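Local coordinates for trans-isoprenyl diphosphate synthase (PDB 3OYR), which probably extends farnesyl diphosphate with isopentenyl diphosphate units to make all-trans-octaprenyl diphosphate, the precursor of quinone side chains, at residues Lys66-Leu71 with Leu226-Ala231; Met72-Ala77 with Asn327-Ala332; Glu95-Ala100 with Ala193-Ala198; Arg218-Asn223 with Glu335-Ala340. All blocks are in the same frame, centred on the assembly; numbering follows the deposited sequence. Where two conformers were deposited one is given.

Contact 1. Residues Lys66-Leu71 with Leu226-Ala231; sequences KRLRPL and LAFQLA. With DMA (dimethylallyl diphosphate), chain D; DMA (dimethylallyl diphosphate), chain G.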
# COMPACT_ATOMS: atom_id res chain seq x y z
N LYS B 66 -10.84 12.20 -12.70
CA LYS B 66 -12.03 11.88 -13.47
C LYS B 66 -12.94 10.87 -12.79
O LYS B 66 -14.08 10.70 -13.22
CB LYS B 66 -11.65 11.39 -14.87
CG LYS B 66 -10.89 12.42 -15.70
CD LYS B 66 -10.43 11.80 -17.04
CE LYS B 66 -9.39 10.66 -16.85
NZ LYS B 66 -8.08 11.23 -16.38
N ARG B 67 -12.44 10.20 -11.75
CA ARG B 67 -13.22 9.23 -10.99
C ARG B 67 -13.76 8.08 -11.83
O ARG B 67 -14.79 7.50 -11.50
CB ARG B 67 -14.35 9.92 -10.21
CG ARG B 67 -13.82 11.02 -9.27
CD ARG B 67 -13.14 10.39 -8.04
NE ARG B 67 -12.90 11.40 -7.02
CZ ARG B 67 -11.84 12.20 -6.99
NH1 ARG B 67 -10.89 12.08 -7.92
NH2 ARG B 67 -11.72 13.11 -6.04
N LEU B 68 -13.04 7.75 -12.91
CA LEU B 68 -13.48 6.69 -13.85
C LEU B 68 -13.57 5.34 -13.18
O LEU B 68 -14.50 4.57 -13.43
CB LEU B 68 -12.57 6.60 -15.08
CG LEU B 68 -12.44 7.85 -15.96
CD1 LEU B 68 -11.69 7.53 -17.23
CD2 LEU B 68 -13.81 8.45 -16.30
N ARG B 69 -12.62 5.08 -12.28
CA ARG B 69 -12.62 3.81 -11.59
C ARG B 69 -13.84 3.56 -10.69
O ARG B 69 -14.52 2.54 -10.90
CB ARG B 69 -11.28 3.53 -10.93
CG ARG B 69 -10.19 3.24 -11.94
CD ARG B 69 -8.89 3.65 -11.32
NE ARG B 69 -7.79 3.69 -12.27
CZ ARG B 69 -7.45 4.75 -12.98
NH1 ARG B 69 -8.15 5.89 -12.88
NH2 ARG B 69 -6.42 4.67 -13.80
N PRO B 70 -14.15 4.50 -9.73
CA PRO B 70 -15.43 4.30 -8.99
C PRO B 70 -16.67 4.36 -9.86
O PRO B 70 -17.64 3.64 -9.56
CB PRO B 70 -15.45 5.45 -7.95
CG PRO B 70 -14.37 6.42 -8.37
CD PRO B 70 -13.35 5.59 -9.14
N LEU B 71 -16.67 5.20 -10.90
CA LEU B 71 -17.74 5.26 -11.89
C LEU B 71 -18.00 3.91 -12.52
O LEU B 71 -19.16 3.50 -12.71
CB LEU B 71 -17.46 6.29 -13.00
CG LEU B 71 -17.71 7.76 -12.64
CD1 LEU B 71 -17.25 8.70 -13.78
CD2 LEU B 71 -19.14 7.98 -12.28
N LEU B 226 -6.52 -1.13 -21.01
CA LEU B 226 -5.47 -1.17 -22.04
C LEU B 226 -5.55 0.04 -22.99
O LEU B 226 -4.56 0.78 -23.16
CB LEU B 226 -5.50 -2.51 -22.79
CG LEU B 226 -5.16 -3.73 -21.92
CD1 LEU B 226 -5.44 -5.02 -22.63
CD2 LEU B 226 -3.71 -3.69 -21.50
N ALA B 227 -6.74 0.27 -23.55
CA ALA B 227 -7.02 1.45 -24.38
C ALA B 227 -6.62 2.72 -23.63
O ALA B 227 -5.89 3.57 -24.18
CB ALA B 227 -8.53 1.51 -24.77
N PHE B 228 -7.07 2.79 -22.38
CA PHE B 228 -6.85 3.95 -21.51
C PHE B 228 -5.37 4.25 -21.38
O PHE B 228 -4.94 5.40 -21.58
CB PHE B 228 -7.48 3.71 -20.12
CG PHE B 228 -7.46 4.93 -19.23
CD1 PHE B 228 -8.48 5.88 -19.31
CD2 PHE B 228 -6.42 5.13 -18.30
CE1 PHE B 228 -8.45 7.03 -18.50
CE2 PHE B 228 -6.39 6.27 -17.47
CZ PHE B 228 -7.40 7.22 -17.57
N GLN B 229 -4.58 3.23 -21.07
CA GLN B 229 -3.15 3.41 -20.83
C GLN B 229 -2.37 3.74 -22.11
O GLN B 229 -1.46 4.58 -22.10
CB GLN B 229 -2.56 2.20 -20.14
CG GLN B 229 -1.14 2.42 -19.68
CD GLN B 229 -0.99 3.60 -18.73
OE1 GLN B 229 -1.75 3.75 -17.78
NE2 GLN B 229 -0.01 4.44 -18.99
N LEU B 230 -2.71 3.07 -23.21
CA LEU B 230 -2.17 3.41 -24.54
C LEU B 230 -2.42 4.88 -24.88
O LEU B 230 -1.49 5.57 -25.30
CB LEU B 230 -2.75 2.50 -25.62
CG LEU B 230 -2.20 1.07 -25.56
CD1 LEU B 230 -3.05 0.15 -26.37
CD2 LEU B 230 -0.80 1.04 -26.05
N ALA B 231 -3.65 5.36 -24.68
CA ALA B 231 -3.96 6.78 -24.88
C ALA B 231 -3.18 7.66 -23.92
O ALA B 231 -2.68 8.70 -24.33
CB ALA B 231 -5.45 7.05 -24.76
C1 DMA D . -3.59 8.27 -13.80
O1 DMA D . -4.99 7.96 -13.84
C2 DMA D . -3.15 6.85 -13.72
C3 DMA D . -2.82 6.15 -14.80
C4 DMA D . -2.74 6.75 -16.18
C5 DMA D . -2.49 4.70 -14.58
PA DMA D . -6.17 8.91 -14.38
O1A DMA D . -7.51 8.20 -14.31
O2A DMA D . -5.77 9.43 -15.74
O3A DMA D . -6.02 10.07 -13.26
PB DMA D . -7.17 10.93 -12.50
O1B DMA D . -7.70 10.03 -11.40
O2B DMA D . -6.26 12.02 -11.99
O3B DMA D . -8.22 11.35 -13.49
C1 DMA G . 1.12 4.20 -14.09
O1 DMA G . 1.02 4.98 -15.28
C2 DMA G . 0.69 4.92 -12.86
C3 DMA G . -0.04 4.34 -11.90
C4 DMA G . -0.50 2.91 -11.95
C5 DMA G . -0.40 5.17 -10.72
PA DMA G . 1.83 6.36 -15.59
O1A DMA G . 1.83 6.44 -17.08
O2A DMA G . 3.12 6.46 -14.82
O3A DMA G . 0.75 7.40 -15.00
PB DMA G . 0.93 9.00 -14.86
O1B DMA G . -0.47 9.33 -14.41
O2B DMA G . 1.32 9.49 -16.24
O3B DMA G . 2.03 9.25 -13.85
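The phenyl ring of F228 reaches across from helix 211-238 and lodges against L68, K66 and R69, a worked example of an aromatic ring set edge-on to a diphosphate site. Its tight part is apolar: L68 CD1 comes to 3.5 Å from F228 CE1, the two side chains meeting at an oblique angle. With CG anti to the backbone N (chi1 -172°), the ring stands out from its helix toward the start of helix 68-79. Elsewhere the packing slackens. K66 CE lies 4.0 Å from F228 CZ at the ring edge, and R69 NH2 approaches F228 CE2 no more closely than that.

This looser, polar side is filled by the diphosphate of one dimethylallyl diphosphate. K66 grips it through three bonds: its backbone N donates to O3B at 2.9 Å, while the chain bends at chi3 and chi4 to bring NZ, also salt-bridged to the A345 carboxylate, to both O3B and O2A. R69 NH1 gives a nearly straight bond to O1A (2.8 Å, 175°) in the guanidinium plane. F228 CZ turns the ring edge to O2A, 3.3 Å away. An alanine at F228 would probably open a gap beside L68 and leave the diphosphate and the K66 and R69 chains without the ring they pack on. Q229 NE2, which also bonds to D233, makes a weak bond to O1A of the second dimethylallyl diphosphate. Basic residues just before and within the first turn of one helix, facing the F-Q pair that precedes the second aspartate-rich motif, are a hallmark of the FPP/GGPP synthase active site.

Contact 2. Residues Met72-Ala77 with Asn327-Ala332; sequences MTVAAA and NDWREA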
# COMPACT_ATOMS: atom_id res chain seq x y z
N MET B 72 -16.92 3.21 -12.86
CA MET B 72 -17.06 1.88 -13.46
C MET B 72 -17.62 0.85 -12.49
O MET B 72 -18.44 0.04 -12.88
CB MET B 72 -15.76 1.43 -14.12
CG MET B 72 -15.58 2.07 -15.48
SD MET B 72 -13.89 2.04 -16.07
CE MET B 72 -13.69 0.25 -16.15
N THR B 73 -17.21 0.92 -11.22
CA THR B 73 -17.80 0.08 -10.19
C THR B 73 -19.30 0.36 -10.11
O THR B 73 -20.11 -0.58 -10.11
CB THR B 73 -17.16 0.35 -8.80
OG1 THR B 73 -15.76 0.11 -8.86
CG2 THR B 73 -17.80 -0.56 -7.71
N VAL B 74 -19.66 1.65 -10.06
CA VAL B 74 -21.08 2.05 -10.03
C VAL B 74 -21.82 1.53 -11.28
O VAL B 74 -22.83 0.82 -11.17
CB VAL B 74 -21.25 3.59 -9.86
CG1 VAL B 74 -22.69 3.99 -10.17
CG2 VAL B 74 -20.86 4.00 -8.43
N ALA B 75 -21.30 1.85 -12.46
CA ALA B 75 -21.89 1.35 -13.72
C ALA B 75 -22.07 -0.17 -13.78
O ALA B 75 -23.13 -0.67 -14.21
CB ALA B 75 -21.08 1.84 -14.93
N ALA B 76 -21.05 -0.91 -13.33
CA ALA B 76 -21.09 -2.36 -13.37
C ALA B 76 -22.13 -2.91 -12.44
O ALA B 76 -22.82 -3.87 -12.78
CB ALA B 76 -19.73 -2.95 -13.02
N ALA B 77 -22.25 -2.30 -11.26
CA ALA B 77 -23.25 -2.75 -10.28
C ALA B 77 -24.69 -2.54 -10.76
O ALA B 77 -25.55 -3.44 -10.62
CB ALA B 77 -23.01 -2.07 -8.92
N ASN B 327 -29.32 -0.77 -22.86
CA ASN B 327 -29.92 0.30 -22.06
C ASN B 327 -28.99 1.51 -21.93
O ASN B 327 -27.95 1.56 -22.59
CB ASN B 327 -30.38 -0.23 -20.70
CG ASN B 327 -29.25 -0.84 -19.88
OD1 ASN B 327 -28.08 -0.46 -19.98
ND2 ASN B 327 -29.61 -1.78 -19.04
N ASP B 328 -29.34 2.45 -21.06
CA ASP B 328 -28.53 3.68 -20.88
C ASP B 328 -27.17 3.43 -20.23
O ASP B 328 -26.18 4.06 -20.60
CB ASP B 328 -29.31 4.74 -20.08
CG ASP B 328 -30.43 5.38 -20.88
OD1 ASP B 328 -31.51 5.63 -20.30
OD2 ASP B 328 -30.22 5.64 -22.08
N TRP B 329 -27.14 2.52 -19.27
CA TRP B 329 -25.91 2.13 -18.58
C TRP B 329 -24.95 1.52 -19.59
O TRP B 329 -23.77 1.91 -19.65
CB TRP B 329 -26.20 1.12 -17.47
CG TRP B 329 -26.76 1.75 -16.25
CD1 TRP B 329 -28.01 1.60 -15.76
CD2 TRP B 329 -26.08 2.65 -15.37
NE1 TRP B 329 -28.16 2.34 -14.61
CE2 TRP B 329 -26.99 3.00 -14.35
CE3 TRP B 329 -24.78 3.20 -15.33
CZ2 TRP B 329 -26.65 3.87 -13.30
CZ3 TRP B 329 -24.44 4.04 -14.29
CH2 TRP B 329 -25.38 4.36 -13.28
N ARG B 330 -25.46 0.60 -20.40
CA ARG B 330 -24.62 0.00 -21.46
C ARG B 330 -24.07 1.02 -22.47
O ARG B 330 -22.87 1.02 -22.77
CB ARG B 330 -25.28 -1.18 -22.17
CG ARG B 330 -24.22 -2.16 -22.66
CD ARG B 330 -24.75 -3.23 -23.58
NE ARG B 330 -24.92 -2.70 -24.93
CZ ARG B 330 -25.48 -3.37 -25.93
NH1 ARG B 330 -25.95 -4.60 -25.74
NH2 ARG B 330 -25.59 -2.79 -27.11
N GLU B 331 -24.94 1.91 -22.95
CA GLU B 331 -24.51 3.00 -23.83
C GLU B 331 -23.48 3.94 -23.21
O GLU B 331 -22.55 4.41 -23.89
CB GLU B 331 -25.74 3.81 -24.29
CG GLU B 331 -25.42 5.03 -25.15
CD GLU B 331 -25.83 4.88 -26.62
OE1 GLU B 331 -25.37 5.71 -27.44
OE2 GLU B 331 -26.60 3.95 -26.95
N ALA B 332 -23.66 4.26 -21.93
CA ALA B 332 -22.69 5.07 -21.17
C ALA B 332 -21.31 4.40 -21.13
O ALA B 332 -20.27 5.05 -21.30
CB ALA B 332 -23.21 5.32 -19.75
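A75 and W329 form the centre of this contact, where a small residue on helix 68-79 lets an indole lie close to the backbone. Their CA atoms are 6.4 Å apart. The interactions between the segments are apolar and involve the six-membered part of the indole. W329 CZ3 rests 3.8 Å from A75 CA, and W329 CE3 is 4.0 Å from A75 CB, so the alanine meets the ring with its main chain as well as its methyl. Further round the six-membered ring, W329 CH2 reaches V74 CG1 at 4.1 Å, the valine branch passing the indole at a slant. W329 CG sits anti to its own carbonyl carbon (chi1 -78°), which carries the ring from helix 328-342 across to these two residues.

The polar interaction belongs to one segment alone. N327, just ahead of helix 328-342, is its N-cap: OD1 accepts from R330 N at 2.9 Å, with a straight N-H...O angle of 170° and the donor nearly along the C=O axis. This bond occupies an amide hydrogen of the first turn, the turn from which W329 projects.

Around the pair, helix 25-45 adds L30 against W329, L27 against A75 and A31 against V74, while F87 of helix 87-109 also packs on V74. R78 and L79 continue the indole's contact along helix 68-79, and A76 faces S200 of helix 181-206.

Contact 3. Residues Glu95-Ala100 with Ala193-Ala198; sequences EFIHTA and AELFAA. With DMA (dimethylallyl diphosphate), chain D.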
# COMPACT_ATOMS: atom_id res chain seq x y z
N GLU B 95 -11.20 3.94 -5.52
CA GLU B 95 -10.58 5.27 -5.64
C GLU B 95 -9.44 5.48 -4.68
O GLU B 95 -8.45 6.13 -5.04
CB GLU B 95 -11.61 6.41 -5.51
CG GLU B 95 -11.09 7.83 -5.92
CD GLU B 95 -10.61 7.94 -7.38
OE1 GLU B 95 -10.95 7.10 -8.23
OE2 GLU B 95 -9.90 8.91 -7.69
N PHE B 96 -9.57 4.98 -3.45
CA PHE B 96 -8.47 5.01 -2.50
C PHE B 96 -7.28 4.22 -3.00
O PHE B 96 -6.14 4.70 -2.91
CB PHE B 96 -8.87 4.47 -1.12
CG PHE B 96 -9.60 5.49 -0.26
CD1 PHE B 96 -9.34 6.85 -0.38
CD2 PHE B 96 -10.52 5.07 0.68
CE1 PHE B 96 -10.03 7.79 0.41
CE2 PHE B 96 -11.21 6.00 1.47
CZ PHE B 96 -10.96 7.36 1.34
N ILE B 97 -7.53 3.02 -3.54
CA ILE B 97 -6.42 2.24 -4.10
C ILE B 97 -5.73 3.02 -5.22
O ILE B 97 -4.51 3.17 -5.21
CB ILE B 97 -6.82 0.80 -4.55
CG1 ILE B 97 -7.01 -0.09 -3.32
CG2 ILE B 97 -5.72 0.19 -5.45
CD1 ILE B 97 -7.96 -1.31 -3.56
N HIS B 98 -6.53 3.58 -6.12
CA HIS B 98 -6.01 4.42 -7.19
C HIS B 98 -5.19 5.61 -6.64
O HIS B 98 -4.05 5.83 -7.07
CB HIS B 98 -7.16 4.86 -8.10
CG HIS B 98 -6.79 5.91 -9.10
ND1 HIS B 98 -5.82 5.72 -10.06
CD2 HIS B 98 -7.30 7.14 -9.33
CE1 HIS B 98 -5.73 6.80 -10.82
NE2 HIS B 98 -6.62 7.68 -10.40
N THR B 99 -5.75 6.31 -5.66
CA THR B 99 -5.11 7.48 -5.05
C THR B 99 -3.78 7.13 -4.44
O THR B 99 -2.80 7.85 -4.62
CB THR B 99 -6.03 8.16 -3.98
OG1 THR B 99 -7.30 8.46 -4.56
CG2 THR B 99 -5.38 9.44 -3.48
N ALA B 100 -3.75 6.02 -3.71
CA ALA B 100 -2.52 5.51 -3.11
C ALA B 100 -1.44 5.18 -4.15
O ALA B 100 -0.25 5.46 -3.93
CB ALA B 100 -2.82 4.29 -2.28
N ALA B 193 -4.46 -1.68 -16.46
CA ALA B 193 -5.72 -2.28 -16.92
C ALA B 193 -6.41 -3.14 -15.84
O ALA B 193 -7.63 -3.22 -15.80
CB ALA B 193 -5.51 -3.06 -18.21
N GLU B 194 -5.62 -3.76 -14.96
CA GLU B 194 -6.15 -4.64 -13.93
C GLU B 194 -7.07 -3.96 -12.90
O GLU B 194 -8.09 -4.54 -12.50
CB GLU B 194 -5.01 -5.33 -13.19
CG GLU B 194 -5.38 -6.70 -12.71
CD GLU B 194 -5.41 -7.69 -13.85
OE1 GLU B 194 -4.41 -7.83 -14.60
OE2 GLU B 194 -6.45 -8.33 -14.02
N LEU B 195 -6.75 -2.74 -12.49
CA LEU B 195 -7.59 -1.96 -11.57
C LEU B 195 -8.97 -1.60 -12.22
O LEU B 195 -10.05 -1.69 -11.56
CB LEU B 195 -6.85 -0.70 -11.08
CG LEU B 195 -7.53 0.01 -9.91
CD1 LEU B 195 -7.93 -0.97 -8.79
CD2 LEU B 195 -6.62 1.07 -9.37
N PHE B 196 -8.95 -1.29 -13.51
CA PHE B 196 -10.18 -1.10 -14.29
C PHE B 196 -10.99 -2.38 -14.37
O PHE B 196 -12.19 -2.33 -14.15
CB PHE B 196 -9.90 -0.59 -15.71
CG PHE B 196 -9.65 0.90 -15.78
CD1 PHE B 196 -8.37 1.38 -16.01
CD2 PHE B 196 -10.69 1.81 -15.64
CE1 PHE B 196 -8.15 2.76 -16.09
CE2 PHE B 196 -10.49 3.17 -15.71
CZ PHE B 196 -9.23 3.65 -15.95
N ALA B 197 -10.32 -3.50 -14.70
CA ALA B 197 -11.00 -4.80 -14.71
C ALA B 197 -11.61 -5.13 -13.33
O ALA B 197 -12.74 -5.58 -13.26
CB ALA B 197 -10.03 -5.90 -15.11
N ALA B 198 -10.81 -4.96 -12.27
CA ALA B 198 -11.23 -5.17 -10.87
C ALA B 198 -12.40 -4.29 -10.44
O ALA B 198 -13.36 -4.80 -9.81
CB ALA B 198 -10.06 -4.95 -9.91
C1 DMA D . -3.59 8.27 -13.80
O1 DMA D . -4.99 7.96 -13.84
C2 DMA D . -3.15 6.85 -13.72
C3 DMA D . -2.82 6.15 -14.80
C4 DMA D . -2.74 6.75 -16.18
C5 DMA D . -2.49 4.70 -14.58
PA DMA D . -6.17 8.91 -14.38
O1A DMA D . -7.51 8.20 -14.31
O2A DMA D . -5.77 9.43 -15.74
O3A DMA D . -6.02 10.07 -13.26
PB DMA D . -7.17 10.93 -12.50
O1B DMA D . -7.70 10.03 -11.40
O2B DMA D . -6.26 12.02 -11.99
O3B DMA D . -8.22 11.35 -13.49
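I97 and H98, adjacent on helix 87-109, share a single leucine, L195, of helix 181-206. The approach to them begins at E95, whose carbonyl O accepts two hydrogen bonds from T99: the backbone N reaches it from one face of the carbonyl plane and OG1, at 2.6 Å, from the other. The carboxylate of E95 also lies alongside the imidazole, with OE2 at the edge and in the plane of the H98 ring.

At I97 the helix turns a branch toward its neighbour. CG2 meets L195 CD2 at 4.1 Å, the two side chains crossing at a slant in a purely apolar touch. H98 follows and divides its work. Its CB packs on the same methyl, L195 CD2, at 4.0 Å, while CG anti to the backbone N (chi1 170°) directs the imidazole to dimethylallyl diphosphate. There NE2 donates to O1B at 2.8 Å with an N-H...O angle of 158°, and CE1 lies 3.3 Å from the ester oxygen O1, which joins the prenyl chain to PA. R69 of helix 68-79 packs beside this ring. A phenylalanine in place of H98 would probably leave O1B without this donor, loosening the diphosphate's hold at that end.

R115, R69 and K66 grip the same ligand. Further on, helix 87-109 carries D105 and D109, which bind calcium and fit the DDxxD pattern. A histidine some two turns before the first aspartate-rich motif, with its base packed on the opposite helix and its ring on a diphosphate, is consistent with the isopentenyl diphosphate site of trans-prenyltransferases.

Contact 4. Residues Arg218-Asn223 with Glu335-Ala340; sequences RDYGLN and ELADFA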
# COMPACT_ATOMS: atom_id res chain seq x y z
N ARG B 218 -15.73 -7.67 -16.22
CA ARG B 218 -14.29 -7.76 -16.09
C ARG B 218 -13.58 -7.57 -17.43
O ARG B 218 -12.66 -6.76 -17.54
CB ARG B 218 -13.87 -9.09 -15.49
CG ARG B 218 -12.38 -9.17 -15.34
CD ARG B 218 -11.85 -10.45 -14.75
NE ARG B 218 -10.40 -10.33 -14.73
CZ ARG B 218 -9.70 -9.59 -13.87
NH1 ARG B 218 -10.28 -8.90 -12.88
NH2 ARG B 218 -8.39 -9.55 -14.00
N ASP B 219 -14.04 -8.30 -18.44
CA ASP B 219 -13.55 -8.20 -19.83
C ASP B 219 -13.64 -6.77 -20.36
O ASP B 219 -12.72 -6.29 -21.02
CB ASP B 219 -14.39 -9.15 -20.70
CG ASP B 219 -13.78 -9.45 -22.08
OD1 ASP B 219 -12.58 -9.17 -22.32
OD2 ASP B 219 -14.54 -9.98 -22.94
N TYR B 220 -14.76 -6.09 -20.07
CA TYR B 220 -14.97 -4.70 -20.46
C TYR B 220 -13.90 -3.81 -19.83
O TYR B 220 -13.24 -3.06 -20.53
CB TYR B 220 -16.40 -4.19 -20.10
CG TYR B 220 -16.52 -2.69 -20.23
CD1 TYR B 220 -16.73 -2.09 -21.46
CD2 TYR B 220 -16.35 -1.85 -19.11
CE1 TYR B 220 -16.80 -0.71 -21.61
CE2 TYR B 220 -16.41 -0.47 -19.26
CZ TYR B 220 -16.65 0.09 -20.50
OH TYR B 220 -16.70 1.45 -20.63
N GLY B 221 -13.73 -3.93 -18.52
CA GLY B 221 -12.78 -3.09 -17.79
C GLY B 221 -11.33 -3.33 -18.19
O GLY B 221 -10.58 -2.37 -18.34
N LEU B 222 -10.94 -4.60 -18.39
CA LEU B 222 -9.56 -4.92 -18.77
C LEU B 222 -9.21 -4.27 -20.11
O LEU B 222 -8.20 -3.55 -20.25
CB LEU B 222 -9.36 -6.44 -18.83
CG LEU B 222 -7.96 -7.04 -18.70
CD1 LEU B 222 -7.17 -6.94 -20.00
CD2 LEU B 222 -7.19 -6.40 -17.56
N ASN B 223 -10.06 -4.52 -21.10
CA ASN B 223 -9.88 -3.89 -22.40
C ASN B 223 -9.97 -2.36 -22.37
O ASN B 223 -9.18 -1.68 -23.04
CB ASN B 223 -10.80 -4.50 -23.46
CG ASN B 223 -10.42 -5.92 -23.78
OD1 ASN B 223 -9.40 -6.18 -24.41
ND2 ASN B 223 -11.24 -6.85 -23.33
N GLU B 335 -19.76 4.63 -24.57
CA GLU B 335 -19.26 5.97 -24.83
C GLU B 335 -17.96 6.22 -24.06
O GLU B 335 -17.08 6.95 -24.54
CB GLU B 335 -20.35 7.03 -24.52
CG GLU B 335 -21.51 7.02 -25.52
CD GLU B 335 -22.67 7.92 -25.12
OE1 GLU B 335 -22.78 8.29 -23.93
OE2 GLU B 335 -23.49 8.25 -25.99
N LEU B 336 -17.84 5.61 -22.89
CA LEU B 336 -16.60 5.71 -22.10
C LEU B 336 -15.41 5.04 -22.80
O LEU B 336 -14.28 5.55 -22.77
CB LEU B 336 -16.79 5.14 -20.69
CG LEU B 336 -15.56 5.04 -19.77
CD1 LEU B 336 -15.07 6.43 -19.34
CD2 LEU B 336 -15.85 4.18 -18.55
N ALA B 337 -15.68 3.90 -23.44
CA ALA B 337 -14.67 3.18 -24.22
C ALA B 337 -14.06 4.04 -25.33
O ALA B 337 -12.84 4.07 -25.49
CB ALA B 337 -15.26 1.87 -24.78
N ASP B 338 -14.91 4.77 -26.06
CA ASP B 338 -14.46 5.71 -27.08
C ASP B 338 -13.75 6.89 -26.47
O ASP B 338 -12.75 7.40 -27.02
CB ASP B 338 -15.65 6.17 -27.94
CG ASP B 338 -16.17 5.06 -28.85
OD1 ASP B 338 -15.39 4.13 -29.17
OD2 ASP B 338 -17.35 5.11 -29.24
N PHE B 339 -14.26 7.34 -25.32
CA PHE B 339 -13.66 8.44 -24.60
C PHE B 339 -12.24 8.11 -24.12
O PHE B 339 -11.35 8.97 -24.19
CB PHE B 339 -14.53 8.89 -23.41
CG PHE B 339 -13.95 10.04 -22.66
CD1 PHE B 339 -14.04 11.34 -23.17
CD2 PHE B 339 -13.30 9.85 -21.45
CE1 PHE B 339 -13.50 12.42 -22.47
CE2 PHE B 339 -12.75 10.93 -20.75
CZ PHE B 339 -12.86 12.21 -21.26
N ALA B 340 -12.04 6.89 -23.64
CA ALA B 340 -10.70 6.43 -23.25
C ALA B 340 -9.64 6.70 -24.33
O ALA B 340 -8.54 7.12 -24.02
CB ALA B 340 -10.72 4.96 -22.86
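Y220 delivers its phenol end to L336 and A337, so that a long aromatic side chain bridges two helices whose backbones stay well apart. In the first shell the hydroxyl does most of the touching. OH lies 3.5 Å from L336 CD2 and 3.7 Å from L336 CB, the tyrosine and leucine side chains crossing at about a right angle. A337 joins more loosely, its CB being 4.4 Å from Y220 CE1.

What places the phenol there comes next. CG of Y220 stands anti to the backbone N (chi1 167°), carrying the ring out across to helix 328-342. At its far end OH hydrogen-bonds to the carbonyl O of L333, one turn before A337, so a polar atom set among aliphatic groups is satisfied by the partner helix itself. Flanking the ring, A317 and L321 press on Y220, while L336 rests on L68 of helix 68-79.

Outward again, on helix 211-238, N223 ND2 donates to D219 O at 2.8 Å (N-H...O 142°), arriving tilted from the carbonyl plane, while N223 N reaches the same oxygen at 3.2 Å from the opposite face. Salt bridges link R218 to E201 and D338 to K318, tying both helices to their neighbours. The contact lies away from the annotated sites. It is plain interhelical packing, holding the C-terminal helix 328-342 to the long helix 211-238 within the mainly helical (all-alpha) fold of the isoprenoid synthases.

How the contacts relate
From the N terminus, the start of helix 68-79 and the residues just before it open two loops in succession: contact 1 closes at 226-231 and contact 2 much later at 327-332, so these two cross. Contact 3 lies within both, joining helix 87-109 to helix 181-206 before either loop closes. Contact 4 opens at 218-223, after contact 3 has closed, and ends at 335-340, crossing contacts 1 and 2. Contacts 1 and 3 meet at one dimethylallyl diphosphate. Contacts 3 and 4 touch where F196 CB packs against G221 O. Together they bind the ligand-bearing helices to the C-terminal helix.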